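Teichoic acid biosynthesis protein F (Staphylococcus epidermidis, PDB 3L7I) belongs to the teichoic acid biosynthesis proteins and carries a two-domain glycosyltransferase-like GT-B fold in its C-terminal part. Local coordinates at residues Y371-E374 / Y375-Y379; N703-A706 / S707-I710. One frame throughout, in Å; residues are numbered along the deposited sequence.

Contact 1 of 2, residues Y371-E374 / Y375-Y379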
# COMPACT_ATOMS: atom_id res chain seq x y z
N TYR A 371 -35.66 19.68 -26.88
CA TYR A 371 -36.49 20.88 -26.97
C TYR A 371 -36.18 21.93 -25.90
O TYR A 371 -36.26 23.13 -26.16
CB TYR A 371 -37.97 20.51 -26.99
CG TYR A 371 -38.35 19.82 -28.28
CD1 TYR A 371 -38.15 18.45 -28.43
CD2 TYR A 371 -38.87 20.53 -29.36
CE1 TYR A 371 -38.48 17.81 -29.60
CE2 TYR A 371 -39.20 19.90 -30.53
CZ TYR A 371 -38.99 18.54 -30.65
OH TYR A 371 -39.31 17.90 -31.82
N ILE A 372 -35.83 21.48 -24.69
CA ILE A 372 -35.42 22.42 -23.66
C ILE A 372 -34.22 23.17 -24.21
O ILE A 372 -34.15 24.39 -24.13
CB ILE A 372 -35.11 21.71 -22.30
CG1 ILE A 372 -36.40 21.13 -21.70
CG2 ILE A 372 -34.45 22.66 -21.31
CD1 ILE A 372 -36.17 20.26 -20.46
N TYR A 373 -33.30 22.42 -24.83
CA TYR A 373 -32.07 22.98 -25.40
C TYR A 373 -32.33 23.92 -26.57
O TYR A 373 -31.77 25.02 -26.62
CB TYR A 373 -31.11 21.88 -25.84
CG TYR A 373 -29.95 22.37 -26.67
CD1 TYR A 373 -28.95 23.15 -26.11
CD2 TYR A 373 -29.84 22.04 -28.02
CE1 TYR A 373 -27.87 23.60 -26.86
CE2 TYR A 373 -28.77 22.48 -28.78
CZ TYR A 373 -27.78 23.25 -28.20
OH TYR A 373 -26.72 23.68 -28.95
N GLU A 374 -33.16 23.51 -27.52
CA GLU A 374 -33.42 24.38 -28.66
C GLU A 374 -34.09 25.70 -28.24
O GLU A 374 -33.89 26.75 -28.87
CB GLU A 374 -34.20 23.64 -29.75
CG GLU A 374 -33.44 22.40 -30.23
CD GLU A 374 -33.97 21.81 -31.53
OE1 GLU A 374 -35.11 22.18 -31.92
OE2 GLU A 374 -33.24 20.99 -32.16
N TYR A 375 -34.87 25.66 -27.16
CA TYR A 375 -35.52 26.86 -26.69
C TYR A 375 -34.48 27.76 -26.08
O TYR A 375 -34.48 28.95 -26.31
CB TYR A 375 -36.59 26.56 -25.65
CG TYR A 375 -37.07 27.80 -24.93
CD1 TYR A 375 -38.16 28.53 -25.41
CD2 TYR A 375 -36.42 28.26 -23.80
CE1 TYR A 375 -38.60 29.68 -24.76
CE2 TYR A 375 -36.84 29.40 -23.14
CZ TYR A 375 -37.92 30.10 -23.63
OH TYR A 375 -38.33 31.23 -22.96
N MET A 376 -33.59 27.18 -25.29
CA MET A 376 -32.56 28.00 -24.64
C MET A 376 -31.55 28.59 -25.63
O MET A 376 -31.09 29.70 -25.44
CB MET A 376 -31.87 27.23 -23.52
CG MET A 376 -32.78 27.03 -22.35
SD MET A 376 -31.92 26.36 -20.94
CE MET A 376 -31.05 27.79 -20.29
N GLN A 377 -31.22 27.85 -26.67
CA GLN A 377 -30.39 28.37 -27.74
C GLN A 377 -30.94 29.69 -28.30
O GLN A 377 -30.19 30.65 -28.54
CB GLN A 377 -30.28 27.34 -28.86
CG GLN A 377 -29.25 26.28 -28.58
CD GLN A 377 -27.86 26.86 -28.55
OE1 GLN A 377 -27.31 27.25 -29.59
NE2 GLN A 377 -27.26 26.92 -27.35
N LYS A 378 -32.25 29.75 -28.53
CA LYS A 378 -32.86 30.94 -29.09
C LYS A 378 -32.81 32.14 -28.13
O LYS A 378 -32.47 33.26 -28.54
CB LYS A 378 -34.31 30.63 -29.50
CG LYS A 378 -35.02 31.72 -30.29
CD LYS A 378 -36.40 31.24 -30.74
CE LYS A 378 -37.24 32.35 -31.38
NZ LYS A 378 -38.57 31.84 -31.82
N TYR A 379 -33.11 31.92 -26.85
CA TYR A 379 -33.31 33.01 -25.90
C TYR A 379 -32.18 33.24 -24.91
O TYR A 379 -32.16 34.25 -24.21
CB TYR A 379 -34.62 32.80 -25.13
CG TYR A 379 -35.82 32.86 -26.01
CD1 TYR A 379 -36.62 34.00 -26.05
CD2 TYR A 379 -36.16 31.80 -26.83
CE1 TYR A 379 -37.72 34.07 -26.87
CE2 TYR A 379 -37.26 31.86 -27.66
CZ TYR A 379 -38.04 33.01 -27.68
OH TYR A 379 -39.13 33.08 -28.50
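Gln377 lays its CG over one face of the Tyr373 ring, one helical turn back, 3.7 Å from the ring centroid, a CH-pi contact. The methylene sits toward the hydroxyl end of the ring, CG coming within 3.4 Å of Tyr373 CZ. A bend at chi2 (-65°) takes the amide across that end, NE2 near CE1 and CD near OH, with amide and ring planes only 24° apart. Glutamine suits the place: its two methylenes put an apolar CG over the ring while OE1 still takes the N-H of Ser400. Tyr373, its CG anti to the backbone N (chi1 169°), reaches Pro398 O and Ala401 N with its OH, so both polar ends are fixed by the same loop. In the backbone, Gln377 N donates to Tyr373 O at 2.9 Å, and Met376 N to Ile372 O at 3.1 Å. This is the helix of the beta-alpha-beta unit 354-358, 367-379, 384-389 in a Rossmann-like domain. On its buried side Ile372 CG2 lies 4.5 Å from Met376 SD: a branched and a flexible apolar chain, meeting Phe357 and Ile355 of the sheet. Tyr371 and Tyr375 present phenols to Asp608 and Asp712, and Glu374 OE2 bonds Tyr365 OH.

Contact 2 of 2, residues N703-A706 / S707-I710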
# COMPACT_ATOMS: atom_id res chain seq x y z
N ASN A 703 -49.39 22.96 -22.65
CA ASN A 703 -49.45 24.37 -23.03
C ASN A 703 -48.86 24.62 -24.39
O ASN A 703 -49.10 25.65 -25.01
CB ASN A 703 -48.57 25.16 -22.06
CG ASN A 703 -49.36 26.09 -21.17
OD1 ASN A 703 -50.58 26.05 -21.15
ND2 ASN A 703 -48.65 26.94 -20.42
N GLY A 704 -48.04 23.68 -24.83
CA GLY A 704 -47.07 23.95 -25.88
C GLY A 704 -45.95 24.79 -25.29
O GLY A 704 -45.03 25.18 -25.98
N LYS A 705 -46.03 25.07 -24.00
CA LYS A 705 -45.09 25.98 -23.37
C LYS A 705 -44.07 25.29 -22.43
O LYS A 705 -43.43 25.93 -21.61
CB LYS A 705 -45.85 27.10 -22.65
CG LYS A 705 -46.45 28.16 -23.60
CD LYS A 705 -47.60 28.99 -22.97
CE LYS A 705 -48.17 30.05 -23.93
NZ LYS A 705 -49.66 30.31 -23.83
N ALA A 706 -43.89 23.99 -22.57
CA ALA A 706 -43.06 23.26 -21.62
C ALA A 706 -41.57 23.65 -21.67
O ALA A 706 -40.96 23.93 -20.65
CB ALA A 706 -43.23 21.75 -21.82
N SER A 707 -40.98 23.66 -22.87
CA SER A 707 -39.57 23.99 -22.99
C SER A 707 -39.31 25.40 -22.49
O SER A 707 -38.26 25.68 -21.89
CB SER A 707 -39.12 23.84 -24.44
OG SER A 707 -39.75 22.72 -25.02
N GLN A 708 -40.26 26.29 -22.72
CA GLN A 708 -40.19 27.63 -22.17
C GLN A 708 -40.12 27.61 -20.64
O GLN A 708 -39.24 28.22 -20.05
CB GLN A 708 -41.39 28.42 -22.62
CG GLN A 708 -41.53 29.74 -21.94
CD GLN A 708 -42.45 30.65 -22.71
OE1 GLN A 708 -42.96 31.64 -22.18
NE2 GLN A 708 -42.69 30.31 -23.97
N TYR A 709 -41.06 26.91 -20.01
CA TYR A 709 -41.04 26.77 -18.55
C TYR A 709 -39.69 26.28 -18.01
O TYR A 709 -39.12 26.92 -17.12
CB TYR A 709 -42.18 25.88 -18.03
CG TYR A 709 -42.43 26.09 -16.56
CD1 TYR A 709 -43.31 27.06 -16.11
CD2 TYR A 709 -41.75 25.34 -15.61
CE1 TYR A 709 -43.53 27.26 -14.76
CE2 TYR A 709 -41.96 25.54 -14.25
CZ TYR A 709 -42.85 26.50 -13.83
OH TYR A 709 -43.05 26.70 -12.47
N ILE A 710 -39.18 25.16 -18.53
CA ILE A 710 -37.86 24.70 -18.10
C ILE A 710 -36.75 25.71 -18.43
O ILE A 710 -36.00 26.12 -17.55
CB ILE A 710 -37.50 23.30 -18.62
CG1 ILE A 710 -38.52 22.29 -18.10
CG2 ILE A 710 -36.11 22.91 -18.13
CD1 ILE A 710 -38.61 22.28 -16.59
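Lys705 O receives the N-H of Tyr709 at 3.0 Å with an N-H...O angle of 168°, the donor lying in the carbonyl plane, and this is the first i to i+4 bond of the helix that starts at Ala706. The next follows at once, Ile710 N to Ala706 O, also 3.0 Å. Lys705 occupies the N-cap position; its side chain runs away from the turn, suiting an exposed place where a long charged chain can reach solvent. Gln708 CB packs 3.4 Å from Lys705 O. Ala706 is buried; its small methyl packs on Pro510, and its N-H goes to Asp513 OD1. Ser707 OG, standing beside its own backbone N (chi1 -38°), bonds the other carboxylate oxygen, OD2. One aspartate thus grips the first turn twice, and its negative charge near the helix N-terminus probably interacts favourably with the helix dipole. Before the cap, Gly704 has a positive phi (74°), readily adopted without a side chain, and its O meets Asn517 ND2. The turn opens helix 706-721 after the loop from helix 688-698. Ser707 packs on Tyr371 and Tyr375 of helix 367-379, Gln708 on Tyr375 and Ile710 on Ile372, while Tyr709 and Ile710 touch Leu505 of strand 504-506.

Contacts 1 and 2 are local helix contacts, their centres 10 Å apart, and their helices pack on each other: Ile372 CD1 meets Ile710 CG2 at 3.5 Å, and Tyr375 CZ meets Gln708 CA at 3.7 Å. Each is partly buried: Ile372, Tyr373 and Met376 face inward in contact 1, Ala706, Ser707 and Ile710 in contact 2, whereas Lys378, Lys705 and Tyr709 are exposed. Both share helical backbone bonding. Contact 1, within a helix packed on the seven-stranded sheet, adds a CH-pi contact and an apolar pair; contact 2, a helix start, adds the grip of Asp513. Through it the C-terminal helix 706-721 returns to the first Rossmann-like domain, the C-terminal crossing familiar from GT-B folds.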